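Local coordinates for TIR protein (Paracoccus denitrificans PD1222, PDB 3H16) that belongs to the bacterial TIR-domain proteins and folds into a flavodoxin-like domain, a parallel beta sheet covered by helices, at residues F24-W29 with G77-S82; I109-H114 with A129-F134. One frame throughout, in Å; residues are numbered along the deposited sequence.

Overall arrangement
Both contacts belong to the single parallel sheet of the TIR domain, whose strands lie in the order 50-57, 21-28, 74-81, 109-113, 134-135. Contact 1 pairs strand 21-28 with strand 74-81 in the middle of the sheet; its centre is about 4 Å from the centre of the chain. Contact 2 lies further out, where strand 109-113 meets the short strand 134-135, the last of the sheet within this chain. Their centres are about 11 Å apart. Strands 74-81 and 109-113 are neighbours and join the two contacts: Leu110 N lies 2.7 Å from Gly77 O, and Leu81 N lies 2.9 Å from Ile112 O, both probable hydrogen bonds. The second subunit of the assembly reaches contact 2 but does not touch contact 1.

Contact 1 (F24-W29 with G77-S82); sequences FISHAW and GIVVLS
Strands 24-28 and 77-81 run parallel at an angle of 20°, with their axes 4.5 Å apart, and pair Phe24 with Gly77, Ile25 with Ile78 and Ser26 with Val79. Three backbone bonds join them. Ile78 N donates to Phe24 O (2.9 Å), Ser26 N to Ile78 O (2.6 Å) and Val80 N to Ser26 O (3.0 Å). The Phe24 ring leans across to Gly77 on the neighbouring strand. Its CG sits between the backbone N and the carbonyl carbon (chi1 70°), which lays one ring face on Gly77 CA, 3.6 Å from the ring centroid, as a CH-pi contact. No side chain at Gly77 stands in the way. These are the first and third strands in sequence of the flavodoxin-like TIR fold, side by side in the middle of its sheet. On the Ile25 face, Ile25 and Ile78 lie side by side and touch through their CG2 methyls (4.1 Å). Helix 32-45 covers this face, with Val36 on Ile25 and Phe35 on Val80. On the Ser26 face, Ser26 OG meets Val79 CG2. Within strand 24-28, His27 ND1 donates to Ile25 O (2.8 Å), with the carbonyl oxygen in the ring plane. A water accepts from Ala28 N and donates to Val80 O.

Contact 2 (I109-H114 with A129-F134); sequences ILPIWH and ADKLAF
The last strand of the parallel sheet within this chain is added here, where strand 109-113 takes on the chain that leaves helix 126-129 and enters the short strand 134-135. Ile112 and Phe134 make a parallel bridge. Phe134 N donates to Pro111 O (3.2 Å), and Trp113 N donates to Phe134 O (2.8 Å). Ile112 CA also brings its hydrogen to Phe134 O, so this oxygen receives a second, weaker contact. Ala133 CB points at strand 109-113 and presses on Pro111 CG at 3.4 Å. The same methyl meets the pyrrole part of Trp113, 3.8 Å from NE1. With CG anti to the carbonyl carbon (chi1 -71°), the Trp113 indole is carried along the loop, and its six-membered ring meets Ala129. Ala129 O lies at the indole edge, in the ring plane, 3.9 Å from CH2. Phe134 crosses Ile112 at a slant, with CB 4.0 Å from Ile112 CG1. Leu110 CD1 meets the Phe134 ring at its edge, 4.3 Å from CE2. Helix 141-153 packs on this side through Leu148 and Ile144. Phe124 of the second subunit meets the Phe134 ring, so this strand also faces the dimer partner. The parallel strand 109-113, the helical connection after it and the short last strand together form a beta-alpha-beta crossover of the flavodoxin-like TIR fold.

Contact 1 (F24-W29 with G77-S82)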
ATOM      1  N   PHE B  24      -7.469  11.183  12.613  1.00 24.65           N
ATOM      2  CA  PHE B  24      -8.421  10.917  13.685  1.00 24.20           C
ATOM      3  C   PHE B  24      -8.423   9.397  13.777  1.00 23.38           C
ATOM      4  O   PHE B  24      -8.277   8.728  12.761  1.00 23.36           O
ATOM      5  CB  PHE B  24      -9.820  11.451  13.370  1.00 24.56           C
ATOM      6  CG  PHE B  24     -10.543  10.708  12.289  1.00 24.68           C
ATOM      7  CD1 PHE B  24     -10.438  11.107  10.964  1.00 25.34           C
ATOM      8  CD2 PHE B  24     -11.408   9.667  12.607  1.00 26.79           C
ATOM      9  CE1 PHE B  24     -11.196  10.494   9.965  1.00 26.42           C
ATOM     10  CE2 PHE B  24     -12.172   9.042  11.614  1.00 28.07           C
ATOM     11  CZ  PHE B  24     -12.069   9.459  10.289  1.00 26.66           C
ATOM     12  N   ILE B  25      -8.550   8.853  14.984  1.00 25.59           N
ATOM     13  CA  ILE B  25      -8.536   7.398  15.172  1.00 26.94           C
ATOM     14  C   ILE B  25      -9.864   6.786  15.640  1.00 27.31           C
ATOM     15  O   ILE B  25     -10.184   6.822  16.833  1.00 29.14           O
ATOM     16  CB  ILE B  25      -7.459   6.979  16.194  1.00 25.30           C
ATOM     17  CG1 ILE B  25      -6.122   7.615  15.843  1.00 25.39           C
ATOM     18  CG2 ILE B  25      -7.326   5.469  16.210  1.00 22.51           C
ATOM     19  CD1 ILE B  25      -5.010   7.261  16.802  1.00 30.35           C
ATOM     20  N   SER B  26     -10.626   6.224  14.703  1.00 28.27           N
ATOM     21  CA  SER B  26     -11.901   5.579  15.022  1.00 29.35           C
ATOM     22  C   SER B  26     -11.586   4.269  15.755  1.00 29.30           C
ATOM     23  O   SER B  26     -10.718   3.501  15.325  1.00 30.05           O
ATOM     24  CB  SER B  26     -12.677   5.283  13.737  1.00 32.31           C
ATOM     25  OG  SER B  26     -13.938   4.706  14.019  1.00 37.00           O
ATOM     26  N   HIS B  27     -12.288   4.005  16.850  1.00 25.77           N
ATOM     27  CA  HIS B  27     -12.024   2.809  17.634  1.00 24.28           C
ATOM     28  C   HIS B  27     -13.155   2.528  18.614  1.00 25.24           C
ATOM     29  O   HIS B  27     -13.930   3.429  18.960  1.00 24.84           O
ATOM     30  CB  HIS B  27     -10.750   3.009  18.453  1.00 26.11           C
ATOM     31  CG  HIS B  27     -10.875   4.084  19.494  1.00 27.49           C
ATOM     32  ND1 HIS B  27     -10.830   5.427  19.187  1.00 27.18           N
ATOM     33  CD2 HIS B  27     -11.120   4.012  20.824  1.00 26.57           C
ATOM     34  CE1 HIS B  27     -11.041   6.135  20.282  1.00 28.36           C
ATOM     35  NE2 HIS B  27     -11.220   5.299  21.289  1.00 28.23           N
ATOM     36  N   ALA B  28     -13.224   1.282  19.075  1.00 25.09           N
ATOM     37  CA  ALA B  28     -14.225   0.858  20.056  1.00 27.02           C
ATOM     38  C   ALA B  28     -13.726   1.342  21.425  1.00 28.61           C
ATOM     39  O   ALA B  28     -12.548   1.174  21.754  1.00 30.43           O
ATOM     40  CB  ALA B  28     -14.357  -0.674  20.038  1.00 24.26           C
ATOM     41  N   TRP B  29     -14.607   1.930  22.228  1.00 31.24           N
ATOM     42  CA  TRP B  29     -14.187   2.464  23.523  1.00 33.50           C
ATOM     43  C   TRP B  29     -13.245   1.561  24.316  1.00 34.48           C
ATOM     44  O   TRP B  29     -12.284   2.033  24.927  1.00 35.53           O
ATOM     45  CB  TRP B  29     -15.401   2.833  24.387  1.00 34.20           C
ATOM     46  CG  TRP B  29     -16.077   1.687  25.059  1.00 36.78           C
ATOM     47  CD1 TRP B  29     -17.178   1.006  24.620  1.00 37.03           C
ATOM     48  CD2 TRP B  29     -15.715   1.099  26.316  1.00 39.15           C
ATOM     49  NE1 TRP B  29     -17.526   0.033  25.526  1.00 37.84           N
ATOM     50  CE2 TRP B  29     -16.647   0.067  26.577  1.00 38.81           C
ATOM     51  CE3 TRP B  29     -14.696   1.344  27.249  1.00 38.80           C
ATOM     52  CZ2 TRP B  29     -16.590  -0.719  27.732  1.00 38.09           C
ATOM     53  CZ3 TRP B  29     -14.640   0.559  28.400  1.00 38.57           C
ATOM     54  CH2 TRP B  29     -15.582  -0.458  28.629  1.00 38.74           C
ATOM     55  N   GLY B  77      -7.975   9.188   8.249  1.00 32.54           N
ATOM     56  CA  GLY B  77      -8.581   8.611   9.423  1.00 28.42           C
ATOM     57  C   GLY B  77      -8.032   7.214   9.541  1.00 27.09           C
ATOM     58  O   GLY B  77      -7.623   6.620   8.543  1.00 22.94           O
ATOM     59  N   ILE B  78      -8.001   6.704  10.765  1.00 26.50           N
ATOM     60  CA  ILE B  78      -7.523   5.354  11.056  1.00 27.96           C
ATOM     61  C   ILE B  78      -8.668   4.656  11.773  1.00 26.98           C
ATOM     62  O   ILE B  78      -9.384   5.277  12.566  1.00 26.87           O
ATOM     63  CB  ILE B  78      -6.304   5.354  12.045  1.00 29.58           C
ATOM     64  CG1 ILE B  78      -5.035   5.836  11.356  1.00 29.71           C
ATOM     65  CG2 ILE B  78      -6.065   3.955  12.598  1.00 29.53           C
ATOM     66  CD1 ILE B  78      -3.870   5.970  12.326  1.00 32.70           C
ATOM     67  N   VAL B  79      -8.869   3.378  11.485  1.00 26.28           N
ATOM     68  CA  VAL B  79      -9.903   2.642  12.188  1.00 24.67           C
ATOM     69  C   VAL B  79      -9.240   1.388  12.758  1.00 23.64           C
ATOM     70  O   VAL B  79      -8.591   0.626  12.036  1.00 25.31           O
ATOM     71  CB  VAL B  79     -11.105   2.283  11.262  1.00 23.23           C
ATOM     72  CG1 VAL B  79     -10.689   1.302  10.184  1.00 26.28           C
ATOM     73  CG2 VAL B  79     -12.224   1.699  12.084  1.00 20.74           C
ATOM     74  N   VAL B  80      -9.348   1.207  14.070  1.00 23.40           N
ATOM     75  CA  VAL B  80      -8.759   0.035  14.707  1.00 23.55           C
ATOM     76  C   VAL B  80      -9.727  -1.131  14.579  1.00 26.64           C
ATOM     77  O   VAL B  80     -10.812  -1.122  15.175  1.00 26.67           O
ATOM     78  CB  VAL B  80      -8.465   0.283  16.196  1.00 20.78           C
ATOM     79  CG1 VAL B  80      -7.913  -0.985  16.841  1.00 17.28           C
ATOM     80  CG2 VAL B  80      -7.467   1.411  16.334  1.00 16.08           C
ATOM     81  N   LEU B  81      -9.346  -2.124  13.780  1.00 27.98           N
ATOM     82  CA  LEU B  81     -10.198  -3.289  13.592  1.00 29.04           C
ATOM     83  C   LEU B  81      -9.825  -4.393  14.569  1.00 28.02           C
ATOM     84  O   LEU B  81      -8.861  -5.119  14.364  1.00 28.10           O
ATOM     85  CB  LEU B  81     -10.106  -3.805  12.151  1.00 29.45           C
ATOM     86  CG  LEU B  81     -10.596  -2.869  11.039  1.00 31.02           C
ATOM     87  CD1 LEU B  81     -10.566  -3.605   9.712  1.00 30.99           C
ATOM     88  CD2 LEU B  81     -12.013  -2.400  11.330  1.00 29.68           C
ATOM     89  N   SER B  82     -10.598  -4.509  15.642  1.00 28.23           N
ATOM     90  CA  SER B  82     -10.360  -5.534  16.654  1.00 28.50           C
ATOM     91  C   SER B  82     -11.667  -6.243  17.000  1.00 29.77           C
ATOM     92  O   SER B  82     -12.750  -5.840  16.562  1.00 30.55           O
ATOM     93  CB  SER B  82      -9.820  -4.893  17.920  1.00 27.22           C
ATOM     94  OG  SER B  82     -10.846  -4.127  18.530  1.00 26.81           O
TER
HETATM   95  O   HOH W   1     -11.282  -0.648  18.091  1.00 32.18           O

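Contact 2 (I109-H114 with A129-F134)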
ATOM      1  N   ILE B 109      -9.289   6.421   4.783  1.00 42.05           N
ATOM      2  CA  ILE B 109      -9.462   5.659   6.007  1.00 39.07           C
ATOM      3  C   ILE B 109      -8.549   4.439   5.979  1.00 35.07           C
ATOM      4  O   ILE B 109      -8.734   3.510   5.190  1.00 30.37           O
ATOM      5  CB  ILE B 109     -10.921   5.215   6.198  1.00 42.58           C
ATOM      6  CG1 ILE B 109     -11.806   6.448   6.362  1.00 49.07           C
ATOM      7  CG2 ILE B 109     -11.043   4.332   7.431  1.00 48.66           C
ATOM      8  CD1 ILE B 109     -13.257   6.125   6.603  1.00 51.83           C
ATOM      9  N   LEU B 110      -7.547   4.470   6.850  1.00 30.63           N
ATOM     10  CA  LEU B 110      -6.578   3.400   6.948  1.00 25.34           C
ATOM     11  C   LEU B 110      -6.941   2.487   8.092  1.00 24.04           C
ATOM     12  O   LEU B 110      -7.055   2.919   9.243  1.00 25.81           O
ATOM     13  CB  LEU B 110      -5.183   3.989   7.160  1.00 27.44           C
ATOM     14  CG  LEU B 110      -4.778   5.032   6.109  1.00 28.46           C
ATOM     15  CD1 LEU B 110      -3.387   5.534   6.399  1.00 31.40           C
ATOM     16  CD2 LEU B 110      -4.825   4.412   4.718  1.00 28.68           C
ATOM     17  N   PRO B 111      -7.165   1.206   7.788  1.00 23.53           N
ATOM     18  CA  PRO B 111      -7.520   0.240   8.831  1.00 23.52           C
ATOM     19  C   PRO B 111      -6.276  -0.408   9.434  1.00 23.74           C
ATOM     20  O   PRO B 111      -5.252  -0.557   8.763  1.00 23.49           O
ATOM     21  CB  PRO B 111      -8.381  -0.774   8.076  1.00 23.30           C
ATOM     22  CG  PRO B 111      -7.699  -0.834   6.750  1.00 21.92           C
ATOM     23  CD  PRO B 111      -7.388   0.638   6.444  1.00 20.66           C
ATOM     24  N   ILE B 112      -6.366  -0.788  10.700  1.00 25.05           N
ATOM     25  CA  ILE B 112      -5.255  -1.444  11.371  1.00 24.61           C
ATOM     26  C   ILE B 112      -5.826  -2.650  12.099  1.00 24.13           C
ATOM     27  O   ILE B 112      -6.587  -2.487  13.056  1.00 24.06           O
ATOM     28  CB  ILE B 112      -4.586  -0.526  12.414  1.00 25.99           C
ATOM     29  CG1 ILE B 112      -4.009   0.713  11.737  1.00 26.04           C
ATOM     30  CG2 ILE B 112      -3.492  -1.280  13.140  1.00 24.09           C
ATOM     31  CD1 ILE B 112      -3.253   1.625  12.698  1.00 30.58           C
ATOM     32  N   TRP B 113      -5.477  -3.851  11.634  1.00 23.57           N
ATOM     33  CA  TRP B 113      -5.944  -5.085  12.257  1.00 22.20           C
ATOM     34  C   TRP B 113      -5.208  -5.221  13.572  1.00 21.57           C
ATOM     35  O   TRP B 113      -3.999  -5.028  13.629  1.00 22.80           O
ATOM     36  CB  TRP B 113      -5.643  -6.288  11.361  1.00 22.45           C
ATOM     37  CG  TRP B 113      -6.485  -6.343  10.120  1.00 21.62           C
ATOM     38  CD1 TRP B 113      -7.093  -5.291   9.492  1.00 23.55           C
ATOM     39  CD2 TRP B 113      -6.770  -7.501   9.325  1.00 20.82           C
ATOM     40  NE1 TRP B 113      -7.735  -5.723   8.355  1.00 22.75           N
ATOM     41  CE2 TRP B 113      -7.553  -7.074   8.229  1.00 21.30           C
ATOM     42  CE3 TRP B 113      -6.433  -8.859   9.429  1.00 22.15           C
ATOM     43  CZ2 TRP B 113      -8.004  -7.953   7.244  1.00 21.99           C
ATOM     44  CZ3 TRP B 113      -6.880  -9.737   8.444  1.00 20.95           C
ATOM     45  CH2 TRP B 113      -7.658  -9.277   7.367  1.00 24.27           C
ATOM     46  N   HIS B 114      -5.940  -5.553  14.627  1.00 23.04           N
ATOM     47  CA  HIS B 114      -5.349  -5.685  15.947  1.00 24.94           C
ATOM     48  C   HIS B 114      -5.851  -6.913  16.724  1.00 26.53           C
ATOM     49  O   HIS B 114      -7.019  -6.988  17.136  1.00 26.41           O
ATOM     50  CB  HIS B 114      -5.618  -4.409  16.746  1.00 23.01           C
ATOM     51  CG  HIS B 114      -4.908  -4.364  18.055  1.00 23.87           C
ATOM     52  ND1 HIS B 114      -3.548  -4.565  18.169  1.00 23.00           N
ATOM     53  CD2 HIS B 114      -5.367  -4.160  19.314  1.00 23.93           C
ATOM     54  CE1 HIS B 114      -3.201  -4.494  19.440  1.00 24.63           C
ATOM     55  NE2 HIS B 114      -4.286  -4.250  20.157  1.00 25.11           N
ATOM     56  N   ALA B 129     -11.978  -8.159   4.768  1.00 28.75           N
ATOM     57  CA  ALA B 129     -11.010  -9.229   4.943  1.00 25.91           C
ATOM     58  C   ALA B 129     -10.070  -9.395   3.759  1.00 26.86           C
ATOM     59  O   ALA B 129      -9.053 -10.086   3.856  1.00 25.17           O
ATOM     60  CB  ALA B 129     -11.739 -10.532   5.222  1.00 22.39           C
ATOM     61  N   ASP B 130     -10.415  -8.766   2.641  1.00 28.40           N
ATOM     62  CA  ASP B 130      -9.601  -8.844   1.441  1.00 31.22           C
ATOM     63  C   ASP B 130      -8.910  -7.527   1.113  1.00 30.52           C
ATOM     64  O   ASP B 130      -8.170  -7.436   0.141  1.00 29.93           O
ATOM     65  CB  ASP B 130     -10.454  -9.279   0.250  1.00 37.74           C
ATOM     66  CG  ASP B 130     -11.013 -10.676   0.415  1.00 43.76           C
ATOM     67  OD1 ASP B 130     -10.248 -11.568   0.845  1.00 48.43           O
ATOM     68  OD2 ASP B 130     -12.210 -10.884   0.104  1.00 48.10           O
ATOM     69  N   LYS B 131      -9.156  -6.499   1.913  1.00 30.53           N
ATOM     70  CA  LYS B 131      -8.532  -5.201   1.680  1.00 30.26           C
ATOM     71  C   LYS B 131      -7.197  -5.172   2.430  1.00 26.16           C
ATOM     72  O   LYS B 131      -7.160  -5.356   3.636  1.00 22.10           O
ATOM     73  CB  LYS B 131      -9.460  -4.088   2.177  1.00 34.64           C
ATOM     74  CG  LYS B 131      -8.983  -2.678   1.874  1.00 44.95           C
ATOM     75  CD  LYS B 131      -9.982  -1.642   2.384  1.00 50.97           C
ATOM     76  CE  LYS B 131      -9.583  -0.227   1.985  1.00 52.92           C
ATOM     77  NZ  LYS B 131      -8.238   0.134   2.495  1.00 52.74           N
ATOM     78  N   LEU B 132      -6.098  -4.961   1.716  1.00 24.58           N
ATOM     79  CA  LEU B 132      -4.806  -4.937   2.373  1.00 25.04           C
ATOM     80  C   LEU B 132      -4.787  -3.830   3.424  1.00 26.11           C
ATOM     81  O   LEU B 132      -5.262  -2.710   3.182  1.00 28.28           O
ATOM     82  CB  LEU B 132      -3.688  -4.746   1.349  1.00 25.63           C
ATOM     83  CG  LEU B 132      -3.536  -5.858   0.290  1.00 27.90           C
ATOM     84  CD1 LEU B 132      -2.199  -5.680  -0.396  1.00 28.34           C
ATOM     85  CD2 LEU B 132      -3.609  -7.250   0.909  1.00 27.47           C
ATOM     86  N   ALA B 133      -4.250  -4.143   4.598  1.00 22.52           N
ATOM     87  CA  ALA B 133      -4.214  -3.167   5.666  1.00 21.67           C
ATOM     88  C   ALA B 133      -2.975  -3.277   6.545  1.00 21.56           C
ATOM     89  O   ALA B 133      -2.116  -4.113   6.314  1.00 22.55           O
ATOM     90  CB  ALA B 133      -5.453  -3.322   6.509  1.00 20.81           C
ATOM     91  N   PHE B 134      -2.875  -2.404   7.543  1.00 23.03           N
ATOM     92  CA  PHE B 134      -1.764  -2.453   8.480  1.00 24.31           C
ATOM     93  C   PHE B 134      -2.201  -3.470   9.521  1.00 25.70           C
ATOM     94  O   PHE B 134      -3.391  -3.568   9.846  1.00 26.21           O
ATOM     95  CB  PHE B 134      -1.522  -1.083   9.105  1.00 25.35           C
ATOM     96  CG  PHE B 134      -0.928  -0.105   8.154  1.00 29.49           C
ATOM     97  CD1 PHE B 134       0.326  -0.339   7.604  1.00 28.97           C
ATOM     98  CD2 PHE B 134      -1.648   1.002   7.731  1.00 31.22           C
ATOM     99  CE1 PHE B 134       0.849   0.508   6.639  1.00 31.92           C
ATOM    100  CE2 PHE B 134      -1.134   1.862   6.761  1.00 33.51           C
ATOM    101  CZ  PHE B 134       0.116   1.612   6.212  1.00 34.81           C
TER